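PDB 6YGA: N-alpha-acetyltransferase 35, NatC auxiliary subunit from Saccharomyces cerevisiae, which serves as the auxiliary subunit of the NatC N-terminal acetyltransferase, which acetylates the N-terminal methionine of the L-A virus Gag protein. Local coordinates for residues Q163-A168 and H336-I341; I341-F346 and E397-C402; R98-W103 and C156-F161. All coordinates share one frame; numbering follows the deposited sequence.

Contact 1 (Q163-A168 and H336-I341); sequences QKLLSA and HVIARI
Aliphatic packing carries this contact, in which Leu165 and Leu166, near the end of helix 142-167, meet Ile338 and Ile341 on the first turns of helix 337-347. Ile341 reaches both leucines with separate branches. Its CG2, held anti to the backbone N, lies 3.7 Å from Leu165 CB and 3.5 Å from Leu165 O, while its CD1 extends to Leu166 CD2 at 3.8 Å. One turn earlier, Ile338 CD1 meets Leu165 CD1 at 4.0 Å, the two side chains crossing at about a right angle. Leu345 extends the apolar surface against Leu165. The axes of the short helical segments 163-167 and 337-341 approach to 10.6 Å, with N-to-C directions 48° apart.

Polar interactions stay within each segment or turn outward. His336 serves as N-cap of helix 337-347: its ND1 accepts from Ile338 N at 3.1 Å, the donor tilted 18° from the imidazole plane. The guanidinium of Arg340 forms a salt bridge with Asp176.

Parts of the Mak10 region and the NAA35-like TPR region thus meet through mainly aliphatic groups, plus one methyl against a carbonyl oxygen. Cohesion rests on the fit of branched side chains, while the capping bond satisfies the N-H of Ile338 in the helix's first turn.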
ATOM      1  N   GLN B 163      18.320   2.948   2.908  1.00 53.81           N
ATOM      2  CA  GLN B 163      18.557   2.390   1.582  1.00 54.24           C
ATOM      3  C   GLN B 163      18.896   0.907   1.661  1.00 52.85           C
ATOM      4  O   GLN B 163      18.433   0.114   0.834  1.00 54.06           O
ATOM      5  CB  GLN B 163      19.677   3.158   0.884  1.00 57.18           C
ATOM      6  CG  GLN B 163      19.772   2.900  -0.606  1.00 59.30           C
ATOM      7  CD  GLN B 163      20.958   3.600  -1.228  1.00 62.64           C
ATOM      8  OE1 GLN B 163      22.034   3.667  -0.632  1.00 65.97           O
ATOM      9  NE2 GLN B 163      20.769   4.134  -2.427  1.00 62.80           N
ATOM     10  N   LYS B 164      19.704   0.513   2.649  1.00 53.33           N
ATOM     11  CA  LYS B 164      20.017  -0.901   2.822  1.00 55.30           C
ATOM     12  C   LYS B 164      18.770  -1.695   3.184  1.00 56.05           C
ATOM     13  O   LYS B 164      18.585  -2.823   2.711  1.00 57.03           O
ATOM     14  CB  LYS B 164      21.089  -1.083   3.897  1.00 57.51           C
ATOM     15  CG  LYS B 164      22.382  -0.330   3.636  1.00 63.02           C
ATOM     16  CD  LYS B 164      23.475  -0.773   4.596  1.00 66.27           C
ATOM     17  CE  LYS B 164      24.750   0.031   4.398  1.00 67.63           C
ATOM     18  NZ  LYS B 164      25.898  -0.580   5.125  1.00 68.19           N
ATOM     19  N   LEU B 165      17.906  -1.121   4.028  1.00 54.89           N
ATOM     20  CA  LEU B 165      16.669  -1.796   4.406  1.00 55.18           C
ATOM     21  C   LEU B 165      15.781  -2.040   3.193  1.00 55.44           C
ATOM     22  O   LEU B 165      15.211  -3.127   3.041  1.00 56.11           O
ATOM     23  CB  LEU B 165      15.921  -0.972   5.454  1.00 53.82           C
ATOM     24  CG  LEU B 165      16.563  -0.827   6.834  1.00 52.92           C
ATOM     25  CD1 LEU B 165      15.704   0.041   7.737  1.00 51.79           C
ATOM     26  CD2 LEU B 165      16.767  -2.192   7.451  1.00 53.23           C
ATOM     27  N   LEU B 166      15.652  -1.037   2.317  1.00 54.43           N
ATOM     28  CA  LEU B 166      14.816  -1.190   1.131  1.00 52.73           C
ATOM     29  C   LEU B 166      15.425  -2.159   0.127  1.00 53.56           C
ATOM     30  O   LEU B 166      14.690  -2.783  -0.646  1.00 55.26           O
ATOM     31  CB  LEU B 166      14.578   0.167   0.471  1.00 52.20           C
ATOM     32  CG  LEU B 166      13.626   1.105   1.215  1.00 51.26           C
ATOM     33  CD1 LEU B 166      13.487   2.425   0.480  1.00 51.65           C
ATOM     34  CD2 LEU B 166      12.268   0.442   1.395  1.00 48.72           C
ATOM     35  N   SER B 167      16.753  -2.304   0.120  1.00 54.25           N
ATOM     36  CA  SER B 167      17.387  -3.204  -0.837  1.00 56.77           C
ATOM     37  C   SER B 167      16.997  -4.656  -0.606  1.00 58.24           C
ATOM     38  O   SER B 167      17.098  -5.469  -1.532  1.00 60.51           O
ATOM     39  CB  SER B 167      18.909  -3.057  -0.779  1.00 57.69           C
ATOM     40  OG  SER B 167      19.415  -3.461   0.481  1.00 58.38           O
ATOM     41  N   ALA B 168      16.550  -5.001   0.601  1.00 58.21           N
ATOM     42  CA  ALA B 168      16.142  -6.370   0.885  1.00 59.16           C
ATOM     43  C   ALA B 168      14.817  -6.741   0.229  1.00 59.87           C
ATOM     44  O   ALA B 168      14.472  -7.927   0.204  1.00 61.32           O
ATOM     45  CB  ALA B 168      16.048  -6.582   2.394  1.00 58.44           C
ATOM     46  N   HIS B 336       5.077   1.279  12.159  1.00 44.15           N
ATOM     47  CA  HIS B 336       6.004   2.131  11.429  1.00 42.62           C
ATOM     48  C   HIS B 336       6.735   1.317  10.365  1.00 42.78           C
ATOM     49  O   HIS B 336       7.027   0.132  10.554  1.00 44.87           O
ATOM     50  CB  HIS B 336       6.995   2.767  12.407  1.00 43.72           C
ATOM     51  CG  HIS B 336       7.767   3.913  11.834  1.00 48.76           C
ATOM     52  ND1 HIS B 336       8.868   3.738  11.025  1.00 50.02           N
ATOM     53  CD2 HIS B 336       7.604   5.253  11.963  1.00 50.75           C
ATOM     54  CE1 HIS B 336       9.348   4.919  10.675  1.00 50.92           C
ATOM     55  NE2 HIS B 336       8.599   5.854  11.231  1.00 51.19           N
ATOM     56  N   VAL B 337       7.015   1.958   9.227  1.00 40.87           N
ATOM     57  CA  VAL B 337       7.569   1.235   8.085  1.00 41.48           C
ATOM     58  C   VAL B 337       8.950   0.672   8.411  1.00 41.52           C
ATOM     59  O   VAL B 337       9.304  -0.427   7.966  1.00 42.34           O
ATOM     60  CB  VAL B 337       7.593   2.139   6.835  1.00 43.52           C
ATOM     61  CG1 VAL B 337       8.438   3.386   7.073  1.00 43.56           C
ATOM     62  CG2 VAL B 337       8.089   1.370   5.615  1.00 42.23           C
ATOM     63  N   ILE B 338       9.750   1.403   9.194  1.00 39.92           N
ATOM     64  CA  ILE B 338      11.063   0.895   9.587  1.00 40.70           C
ATOM     65  C   ILE B 338      10.911  -0.400  10.373  1.00 42.53           C
ATOM     66  O   ILE B 338      11.609  -1.389  10.119  1.00 43.83           O
ATOM     67  CB  ILE B 338      11.837   1.955  10.392  1.00 40.73           C
ATOM     68  CG1 ILE B 338      12.132   3.190   9.533  1.00 40.85           C
ATOM     69  CG2 ILE B 338      13.129   1.370  10.935  1.00 38.79           C
ATOM     70  CD1 ILE B 338      13.066   2.931   8.373  1.00 38.70           C
ATOM     71  N   ALA B 339       9.982  -0.419  11.332  1.00 41.35           N
ATOM     72  CA  ALA B 339       9.743  -1.639  12.095  1.00 40.54           C
ATOM     73  C   ALA B 339       9.194  -2.747  11.206  1.00 39.70           C
ATOM     74  O   ALA B 339       9.481  -3.929  11.428  1.00 39.40           O
ATOM     75  CB  ALA B 339       8.786  -1.357  13.253  1.00 40.35           C
ATOM     76  N   ARG B 340       8.405  -2.389  10.191  1.00 38.23           N
ATOM     77  CA  ARG B 340       7.832  -3.409   9.318  1.00 37.90           C
ATOM     78  C   ARG B 340       8.885  -4.003   8.391  1.00 41.41           C
ATOM     79  O   ARG B 340       8.818  -5.188   8.050  1.00 45.11           O
ATOM     80  CB  ARG B 340       6.665  -2.831   8.520  1.00 36.92           C
ATOM     81  CG  ARG B 340       5.461  -2.503   9.385  1.00 37.93           C
ATOM     82  CD  ARG B 340       4.196  -2.284   8.572  1.00 39.04           C
ATOM     83  NE  ARG B 340       4.225  -1.039   7.810  1.00 41.02           N
ATOM     84  CZ  ARG B 340       4.380  -0.971   6.491  1.00 41.47           C
ATOM     85  NH1 ARG B 340       4.520  -2.080   5.778  1.00 39.02           N
ATOM     86  NH2 ARG B 340       4.387   0.209   5.885  1.00 41.86           N
ATOM     87  N   ILE B 341       9.858  -3.201   7.958  1.00 41.99           N
ATOM     88  CA  ILE B 341      10.988  -3.763   7.225  1.00 43.55           C
ATOM     89  C   ILE B 341      11.871  -4.568   8.162  1.00 44.17           C
ATOM     90  O   ILE B 341      12.418  -5.612   7.787  1.00 45.34           O
ATOM     91  CB  ILE B 341      11.789  -2.648   6.529  1.00 46.05           C
ATOM     92  CG1 ILE B 341      10.891  -1.840   5.595  1.00 47.18           C
ATOM     93  CG2 ILE B 341      12.975  -3.236   5.763  1.00 45.98           C
ATOM     94  CD1 ILE B 341      11.592  -0.649   4.957  1.00 47.51           C
TER

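Contact 2 (I341-F346 and E397-C402); sequences ILFPLF and EWYQNC
Pro344 and Gln400 bring their backbones together, with CA atoms 5.6 Å apart, where helix 337-347 is kinked because the proline nitrogen makes no bond to the preceding turn. Proline's ring then lies against the side chain of Gln400: Pro344 CG is 4.1 Å from Gln400 CG, and the side chains cross at about a right angle. Gln400 CG stands anti to its own N (chi1 -177°), which brings it up to the proline ring, with Gln400 OE1 4.1 Å from Pro344 CB.

Phe343 works beside this pair. Its ring edge faces the backbone of helix 386-402, CE2 coming within 3.6 Å of Tyr399 O, which lies in the plane of the ring. Farther out, Phe343 CZ sits 4.5 Å from Tyr399 CD1, at the edge of the tyrosine ring. The hydroxyl of Tyr399 is hydrogen-bonded to His367 NE2 and Thr322 OG1, and Phe347 meets both aromatic rings.

Within the TPR region, the contact therefore combines the packing of a proline ring on a glutamine side chain with the approach of an aromatic C-H edge to a carbonyl oxygen. The positive rim of the phenyl ring would suit that oxygen electrostatically, and Tyr399 O also accepts the backbone N-H of Cys402, at 3.1 Å.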
ATOM      1  N   ILE B 341       9.858  -3.201   7.958  1.00 41.99           N
ATOM      2  CA  ILE B 341      10.988  -3.763   7.225  1.00 43.55           C
ATOM      3  C   ILE B 341      11.871  -4.568   8.162  1.00 44.17           C
ATOM      4  O   ILE B 341      12.418  -5.612   7.787  1.00 45.34           O
ATOM      5  CB  ILE B 341      11.789  -2.648   6.529  1.00 46.05           C
ATOM      6  CG1 ILE B 341      10.891  -1.840   5.595  1.00 47.18           C
ATOM      7  CG2 ILE B 341      12.975  -3.236   5.763  1.00 45.98           C
ATOM      8  CD1 ILE B 341      11.592  -0.649   4.957  1.00 47.51           C
ATOM      9  N   LEU B 342      12.017  -4.098   9.402  1.00 44.93           N
ATOM     10  CA  LEU B 342      12.971  -4.700  10.324  1.00 48.03           C
ATOM     11  C   LEU B 342      12.572  -6.123  10.694  1.00 49.48           C
ATOM     12  O   LEU B 342      13.433  -7.008  10.793  1.00 50.35           O
ATOM     13  CB  LEU B 342      13.097  -3.830  11.575  1.00 50.17           C
ATOM     14  CG  LEU B 342      14.303  -4.109  12.468  1.00 54.05           C
ATOM     15  CD1 LEU B 342      15.584  -3.873  11.692  1.00 55.89           C
ATOM     16  CD2 LEU B 342      14.253  -3.233  13.709  1.00 54.33           C
ATOM     17  N   PHE B 343      11.272  -6.367  10.879  1.00 46.71           N
ATOM     18  CA  PHE B 343      10.827  -7.665  11.382  1.00 45.77           C
ATOM     19  C   PHE B 343      11.246  -8.831  10.490  1.00 44.32           C
ATOM     20  O   PHE B 343      11.884  -9.765  11.004  1.00 46.21           O
ATOM     21  CB  PHE B 343       9.312  -7.635  11.616  1.00 44.11           C
ATOM     22  CG  PHE B 343       8.694  -8.995  11.709  1.00 43.19           C
ATOM     23  CD1 PHE B 343       8.895  -9.794  12.826  1.00 40.22           C
ATOM     24  CD2 PHE B 343       7.910  -9.478  10.679  1.00 43.05           C
ATOM     25  CE1 PHE B 343       8.327 -11.048  12.904  1.00 38.09           C
ATOM     26  CE2 PHE B 343       7.338 -10.729  10.751  1.00 38.67           C
ATOM     27  CZ  PHE B 343       7.545 -11.517  11.864  1.00 36.07           C
ATOM     28  N   PRO B 344      10.960  -8.854   9.180  1.00 43.64           N
ATOM     29  CA  PRO B 344      11.400 -10.019   8.391  1.00 46.55           C
ATOM     30  C   PRO B 344      12.910 -10.175   8.338  1.00 48.63           C
ATOM     31  O   PRO B 344      13.401 -11.310   8.324  1.00 50.83           O
ATOM     32  CB  PRO B 344      10.797  -9.752   7.003  1.00 44.84           C
ATOM     33  CG  PRO B 344       9.661  -8.827   7.257  1.00 42.63           C
ATOM     34  CD  PRO B 344      10.159  -7.934   8.352  1.00 42.26           C
ATOM     35  N   LEU B 345      13.664  -9.073   8.322  1.00 48.72           N
ATOM     36  CA  LEU B 345      15.121  -9.177   8.322  1.00 48.45           C
ATOM     37  C   LEU B 345      15.649  -9.633   9.675  1.00 47.85           C
ATOM     38  O   LEU B 345      16.640 -10.369   9.738  1.00 47.72           O
ATOM     39  CB  LEU B 345      15.742  -7.837   7.932  1.00 50.10           C
ATOM     40  CG  LEU B 345      15.340  -7.341   6.545  1.00 50.56           C
ATOM     41  CD1 LEU B 345      15.882  -5.944   6.283  1.00 50.95           C
ATOM     42  CD2 LEU B 345      15.830  -8.323   5.495  1.00 49.52           C
ATOM     43  N   PHE B 346      15.003  -9.203  10.760  1.00 47.25           N
ATOM     44  CA  PHE B 346      15.357  -9.658  12.099  1.00 45.01           C
ATOM     45  C   PHE B 346      14.898 -11.089  12.347  1.00 44.83           C
ATOM     46  O   PHE B 346      15.552 -11.829  13.090  1.00 45.20           O
ATOM     47  CB  PHE B 346      14.741  -8.712  13.133  1.00 43.16           C
ATOM     48  CG  PHE B 346      15.139  -9.005  14.551  1.00 45.08           C
ATOM     49  CD1 PHE B 346      16.307  -8.482  15.074  1.00 47.12           C
ATOM     50  CD2 PHE B 346      14.333  -9.782  15.367  1.00 47.39           C
ATOM     51  CE1 PHE B 346      16.677  -8.740  16.378  1.00 48.83           C
ATOM     52  CE2 PHE B 346      14.696 -10.044  16.673  1.00 50.23           C
ATOM     53  CZ  PHE B 346      15.872  -9.522  17.179  1.00 50.80           C
ATOM     54  N   GLU B 397       7.189 -16.981   3.687  1.00 37.70           N
ATOM     55  CA  GLU B 397       6.470 -15.923   2.981  1.00 38.93           C
ATOM     56  C   GLU B 397       5.203 -15.523   3.722  1.00 41.05           C
ATOM     57  O   GLU B 397       4.805 -14.353   3.682  1.00 42.55           O
ATOM     58  CB  GLU B 397       6.136 -16.362   1.554  1.00 39.62           C
ATOM     59  CG  GLU B 397       7.345 -16.434   0.633  1.00 43.41           C
ATOM     60  CD  GLU B 397       7.007 -16.979  -0.739  1.00 49.42           C
ATOM     61  OE1 GLU B 397       5.813 -17.222  -1.012  1.00 51.16           O
ATOM     62  OE2 GLU B 397       7.941 -17.166  -1.546  1.00 54.34           O
ATOM     63  N   TRP B 398       4.563 -16.472   4.408  1.00 37.77           N
ATOM     64  CA  TRP B 398       3.391 -16.139   5.210  1.00 36.13           C
ATOM     65  C   TRP B 398       3.755 -15.180   6.338  1.00 37.54           C
ATOM     66  O   TRP B 398       3.018 -14.227   6.615  1.00 41.37           O
ATOM     67  CB  TRP B 398       2.751 -17.415   5.763  1.00 33.58           C
ATOM     68  CG  TRP B 398       1.563 -17.159   6.639  1.00 31.66           C
ATOM     69  CD1 TRP B 398       0.254 -17.101   6.253  1.00 30.20           C
ATOM     70  CD2 TRP B 398       1.575 -16.914   8.051  1.00 30.19           C
ATOM     71  NE1 TRP B 398      -0.549 -16.839   7.337  1.00 29.88           N
ATOM     72  CE2 TRP B 398       0.238 -16.720   8.452  1.00 32.62           C
ATOM     73  CE3 TRP B 398       2.586 -16.844   9.014  1.00 29.31           C
ATOM     74  CZ2 TRP B 398      -0.114 -16.458   9.778  1.00 32.10           C
ATOM     75  CZ3 TRP B 398       2.235 -16.584  10.329  1.00 29.71           C
ATOM     76  CH2 TRP B 398       0.898 -16.393  10.697  1.00 30.61           C
ATOM     77  N   TYR B 399       4.892 -15.411   6.998  1.00 35.75           N
ATOM     78  CA  TYR B 399       5.331 -14.510   8.061  1.00 37.13           C
ATOM     79  C   TYR B 399       5.644 -13.126   7.508  1.00 36.75           C
ATOM     80  O   TYR B 399       5.279 -12.107   8.105  1.00 34.93           O
ATOM     81  CB  TYR B 399       6.557 -15.084   8.772  1.00 39.56           C
ATOM     82  CG  TYR B 399       6.246 -16.083   9.863  1.00 41.74           C
ATOM     83  CD1 TYR B 399       6.011 -15.664  11.167  1.00 41.13           C
ATOM     84  CD2 TYR B 399       6.200 -17.444   9.592  1.00 40.99           C
ATOM     85  CE1 TYR B 399       5.729 -16.570  12.169  1.00 42.49           C
ATOM     86  CE2 TYR B 399       5.918 -18.361  10.588  1.00 41.34           C
ATOM     87  CZ  TYR B 399       5.684 -17.916  11.876  1.00 43.07           C
ATOM     88  OH  TYR B 399       5.403 -18.816  12.878  1.00 43.65           O
ATOM     89  N   GLN B 400       6.333 -13.076   6.365  1.00 38.23           N
ATOM     90  CA  GLN B 400       6.727 -11.798   5.785  1.00 39.98           C
ATOM     91  C   GLN B 400       5.511 -10.979   5.369  1.00 40.09           C
ATOM     92  O   GLN B 400       5.516  -9.748   5.483  1.00 38.34           O
ATOM     93  CB  GLN B 400       7.661 -12.033   4.595  1.00 42.56           C
ATOM     94  CG  GLN B 400       8.196 -10.764   3.957  1.00 49.18           C
ATOM     95  CD  GLN B 400       9.490 -10.992   3.193  1.00 55.80           C
ATOM     96  OE1 GLN B 400      10.268 -11.891   3.515  1.00 59.07           O
ATOM     97  NE2 GLN B 400       9.725 -10.172   2.175  1.00 56.01           N
ATOM     98  N   ASN B 401       4.455 -11.645   4.897  1.00 40.32           N
ATOM     99  CA  ASN B 401       3.245 -10.932   4.505  1.00 39.17           C
ATOM    100  C   ASN B 401       2.586 -10.225   5.684  1.00 39.00           C
ATOM    101  O   ASN B 401       1.863  -9.244   5.477  1.00 39.72           O
ATOM    102  CB  ASN B 401       2.262 -11.899   3.844  1.00 39.14           C
ATOM    103  CG  ASN B 401       1.031 -11.203   3.312  1.00 39.04           C
ATOM    104  OD1 ASN B 401       1.097 -10.461   2.332  1.00 42.97           O
ATOM    105  ND2 ASN B 401      -0.105 -11.442   3.951  1.00 34.18           N
ATOM    106  N   CYS B 402       2.837 -10.684   6.914  1.00 38.32           N
ATOM    107  CA  CYS B 402       2.201 -10.071   8.076  1.00 37.58           C
ATOM    108  C   CYS B 402       2.667  -8.639   8.302  1.00 39.95           C
ATOM    109  O   CYS B 402       1.915  -7.833   8.859  1.00 41.77           O
ATOM    110  CB  CYS B 402       2.462 -10.902   9.330  1.00 38.39           C
ATOM    111  SG  CYS B 402       1.659 -12.511   9.315  1.00 39.98           S
TER

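Contact 3 (R98-W103 and C156-F161); sequences RCVISW and CYLTKF
This is helix-helix packing within the Mak10 region, with helix 85-104 lying beside helix 142-167 and two side-chain pairs meeting between them. Within the two segments the nearest CA atoms are those of Val100 and Thr159, 9.1 Å apart, so the side chains must bridge most of the separation.

Two pairs do so. Val100 and Leu158 reach toward each other tip to tip, and Val100 CG1 meets Leu158 CD2 at 3.8 Å. The valine methyl is directed there by a chi1 of 172°, which sets CG1 anti to the backbone N. A turn along the helix, Trp103 sends the far rim of its six-membered ring to Thr159: Trp103 CZ3 lies 3.7 Å from Thr159 CG2, and Trp103 CH2 is 4.0 Å from Thr159 CB. The methyl approaches the indole obliquely, and the two side chains cross at about a right angle. At the other end of the indole, NE1 donates to the carbonyl of Asn178, which ties the ring to the loop there, while Val162 adds a further apolar neighbour.

Thr159 thus divides its branches by polarity. While CG2 packs on the tryptophan, OG1 turns back to its own helix and donates to Cys156 O at 3.1 Å; that carbonyl also accepts from Lys160 N, and both donors approach it from the same face of its plane.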
ATOM      1  N   ARG B  98      12.293  16.884  11.967  1.00 57.11           N
ATOM      2  CA  ARG B  98      10.882  16.770  11.616  1.00 57.56           C
ATOM      3  C   ARG B  98      10.707  16.456  10.135  1.00 60.44           C
ATOM      4  O   ARG B  98       9.682  15.886   9.743  1.00 60.78           O
ATOM      5  CB  ARG B  98      10.129  18.042  12.009  1.00 55.82           C
ATOM      6  CG  ARG B  98       9.951  18.180  13.517  1.00 55.83           C
ATOM      7  CD  ARG B  98       9.224  19.455  13.926  1.00 56.81           C
ATOM      8  NE  ARG B  98       9.927  20.663  13.511  1.00 55.65           N
ATOM      9  CZ  ARG B  98       9.449  21.541  12.634  1.00 57.71           C
ATOM     10  NH1 ARG B  98       8.258  21.349  12.082  1.00 56.00           N
ATOM     11  NH2 ARG B  98      10.158  22.614  12.315  1.00 53.47           N
ATOM     12  N   CYS B  99      11.695  16.801   9.302  1.00 61.37           N
ATOM     13  CA  CYS B  99      11.688  16.318   7.925  1.00 61.17           C
ATOM     14  C   CYS B  99      11.862  14.804   7.880  1.00 58.54           C
ATOM     15  O   CYS B  99      11.269  14.130   7.029  1.00 58.27           O
ATOM     16  CB  CYS B  99      12.782  17.013   7.112  1.00 64.34           C
ATOM     17  SG  CYS B  99      12.375  18.688   6.562  1.00 70.17           S
ATOM     18  N   VAL B 100      12.669  14.254   8.789  1.00 56.56           N
ATOM     19  CA  VAL B 100      12.819  12.802   8.875  1.00 54.53           C
ATOM     20  C   VAL B 100      11.483  12.150   9.211  1.00 54.30           C
ATOM     21  O   VAL B 100      11.111  11.125   8.626  1.00 53.15           O
ATOM     22  CB  VAL B 100      13.907  12.438   9.903  1.00 53.00           C
ATOM     23  CG1 VAL B 100      13.946  10.933  10.140  1.00 50.52           C
ATOM     24  CG2 VAL B 100      15.270  12.943   9.443  1.00 51.73           C
ATOM     25  N   ILE B 101      10.733  12.745  10.141  1.00 53.89           N
ATOM     26  CA  ILE B 101       9.434  12.201  10.527  1.00 51.30           C
ATOM     27  C   ILE B 101       8.451  12.285   9.365  1.00 48.84           C
ATOM     28  O   ILE B 101       7.740  11.321   9.061  1.00 46.80           O
ATOM     29  CB  ILE B 101       8.900  12.930  11.774  1.00 53.41           C
ATOM     30  CG1 ILE B 101       9.830  12.704  12.971  1.00 54.20           C
ATOM     31  CG2 ILE B 101       7.484  12.477  12.100  1.00 53.63           C
ATOM     32  CD1 ILE B 101       9.498  13.559  14.183  1.00 53.98           C
ATOM     33  N   SER B 102       8.399  13.442   8.697  1.00 49.78           N
ATOM     34  CA  SER B 102       7.502  13.609   7.555  1.00 49.78           C
ATOM     35  C   SER B 102       7.803  12.588   6.463  1.00 50.73           C
ATOM     36  O   SER B 102       6.889  12.095   5.790  1.00 48.03           O
ATOM     37  CB  SER B 102       7.619  15.035   7.013  1.00 49.57           C
ATOM     38  OG  SER B 102       6.714  15.275   5.952  1.00 49.57           O
ATOM     39  N   TRP B 103       9.082  12.251   6.284  1.00 50.70           N
ATOM     40  CA  TRP B 103       9.485  11.296   5.257  1.00 47.67           C
ATOM     41  C   TRP B 103       9.011   9.885   5.594  1.00 46.74           C
ATOM     42  O   TRP B 103       8.374   9.221   4.767  1.00 45.35           O
ATOM     43  CB  TRP B 103      11.006  11.344   5.097  1.00 45.48           C
ATOM     44  CG  TRP B 103      11.601  10.272   4.240  1.00 44.53           C
ATOM     45  CD1 TRP B 103      11.057   9.713   3.123  1.00 45.27           C
ATOM     46  CD2 TRP B 103      12.867   9.628   4.436  1.00 44.66           C
ATOM     47  NE1 TRP B 103      11.903   8.760   2.609  1.00 45.47           N
ATOM     48  CE2 TRP B 103      13.021   8.689   3.398  1.00 44.22           C
ATOM     49  CE3 TRP B 103      13.882   9.754   5.389  1.00 45.30           C
ATOM     50  CZ2 TRP B 103      14.148   7.882   3.285  1.00 44.78           C
ATOM     51  CZ3 TRP B 103      15.000   8.954   5.275  1.00 46.39           C
ATOM     52  CH2 TRP B 103      15.125   8.028   4.232  1.00 47.57           C
ATOM     53  N   CYS B 156      22.364  11.833   7.269  1.00 61.02           N
ATOM     54  CA  CYS B 156      22.812  11.209   6.027  1.00 60.81           C
ATOM     55  C   CYS B 156      23.189   9.751   6.255  1.00 60.95           C
ATOM     56  O   CYS B 156      22.973   8.903   5.380  1.00 60.27           O
ATOM     57  CB  CYS B 156      23.989  11.980   5.429  1.00 61.48           C
ATOM     58  SG  CYS B 156      23.561  13.558   4.656  1.00 64.30           S
ATOM     59  N   TYR B 157      23.752   9.439   7.425  1.00 61.83           N
ATOM     60  CA  TYR B 157      24.012   8.044   7.764  1.00 60.19           C
ATOM     61  C   TYR B 157      22.708   7.271   7.910  1.00 59.30           C
ATOM     62  O   TYR B 157      22.637   6.087   7.563  1.00 59.45           O
ATOM     63  CB  TYR B 157      24.838   7.952   9.049  1.00 60.03           C
ATOM     64  CG  TYR B 157      25.340   6.554   9.341  1.00 59.55           C
ATOM     65  CD1 TYR B 157      26.557   6.114   8.837  1.00 59.83           C
ATOM     66  CD2 TYR B 157      24.593   5.672  10.113  1.00 59.33           C
ATOM     67  CE1 TYR B 157      27.019   4.837   9.094  1.00 61.51           C
ATOM     68  CE2 TYR B 157      25.046   4.393  10.376  1.00 60.01           C
ATOM     69  CZ  TYR B 157      26.259   3.982   9.864  1.00 62.14           C
ATOM     70  OH  TYR B 157      26.712   2.710  10.122  1.00 64.32           O
ATOM     71  N   LEU B 158      21.661   7.930   8.413  1.00 58.23           N
ATOM     72  CA  LEU B 158      20.370   7.269   8.572  1.00 56.90           C
ATOM     73  C   LEU B 158      19.774   6.890   7.222  1.00 58.72           C
ATOM     74  O   LEU B 158      19.358   5.744   7.014  1.00 58.68           O
ATOM     75  CB  LEU B 158      19.409   8.172   9.344  1.00 53.38           C
ATOM     76  CG  LEU B 158      17.982   7.647   9.505  1.00 50.77           C
ATOM     77  CD1 LEU B 158      17.942   6.467  10.472  1.00 50.75           C
ATOM     78  CD2 LEU B 158      17.051   8.758   9.962  1.00 48.17           C
ATOM     79  N   THR B 159      19.719   7.846   6.289  1.00 57.86           N
ATOM     80  CA  THR B 159      19.124   7.569   4.985  1.00 57.02           C
ATOM     81  C   THR B 159      19.880   6.475   4.247  1.00 57.85           C
ATOM     82  O   THR B 159      19.273   5.692   3.506  1.00 58.69           O
ATOM     83  CB  THR B 159      19.079   8.840   4.137  1.00 57.92           C
ATOM     84  OG1 THR B 159      20.401   9.162   3.692  1.00 62.95           O
ATOM     85  CG2 THR B 159      18.527  10.005   4.943  1.00 54.73           C
ATOM     86  N   LYS B 160      21.200   6.405   4.429  1.00 56.88           N
ATOM     87  CA  LYS B 160      21.964   5.310   3.843  1.00 56.08           C
ATOM     88  C   LYS B 160      21.529   3.970   4.423  1.00 54.03           C
ATOM     89  O   LYS B 160      21.468   2.964   3.707  1.00 54.10           O
ATOM     90  CB  LYS B 160      23.458   5.534   4.066  1.00 57.45           C
ATOM     91  CG  LYS B 160      24.348   4.515   3.370  1.00 59.69           C
ATOM     92  CD  LYS B 160      25.801   4.660   3.796  1.00 62.52           C
ATOM     93  CE  LYS B 160      26.713   3.749   2.986  1.00 64.82           C
ATOM     94  NZ  LYS B 160      28.129   3.851   3.434  1.00 67.45           N
ATOM     95  N   PHE B 161      21.222   3.940   5.721  1.00 52.15           N
ATOM     96  CA  PHE B 161      20.758   2.705   6.344  1.00 53.92           C
ATOM     97  C   PHE B 161      19.369   2.332   5.848  1.00 52.85           C
ATOM     98  O   PHE B 161      19.073   1.149   5.646  1.00 52.51           O
ATOM     99  CB  PHE B 161      20.771   2.849   7.865  1.00 54.77           C
ATOM    100  CG  PHE B 161      20.085   1.723   8.585  1.00 55.34           C
ATOM    101  CD1 PHE B 161      20.561   0.426   8.487  1.00 58.30           C
ATOM    102  CD2 PHE B 161      18.969   1.964   9.370  1.00 55.10           C
ATOM    103  CE1 PHE B 161      19.930  -0.610   9.149  1.00 58.21           C
ATOM    104  CE2 PHE B 161      18.337   0.934  10.035  1.00 55.14           C
ATOM    105  CZ  PHE B 161      18.816  -0.354   9.925  1.00 55.93           C
TER

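The three contacts form a series of helix packings through the subunit. Contact 3 and contact 1 use successive parts of helix 142-167, with centres about 12 Å apart; contact 1 and contact 2 share helix 337-347 and Ile341 itself, with centres about 10 Å apart. Leu345 supplies a direct link, its CD2 lying 3.6 Å from Ala168 CB. Contacts 2 and 3 do not touch: their centres are about 22 Å apart, their nearest atoms about 5 Å. Contact 1 thus joins the Mak10 region, which holds contact 3, to the TPR-like region, which holds contact 2. In contact 2 the Gln400 side chain lies about 6 Å from a bound 1,2-ethanediol, probably from the crystallisation liquor. No other subunit touches these segments.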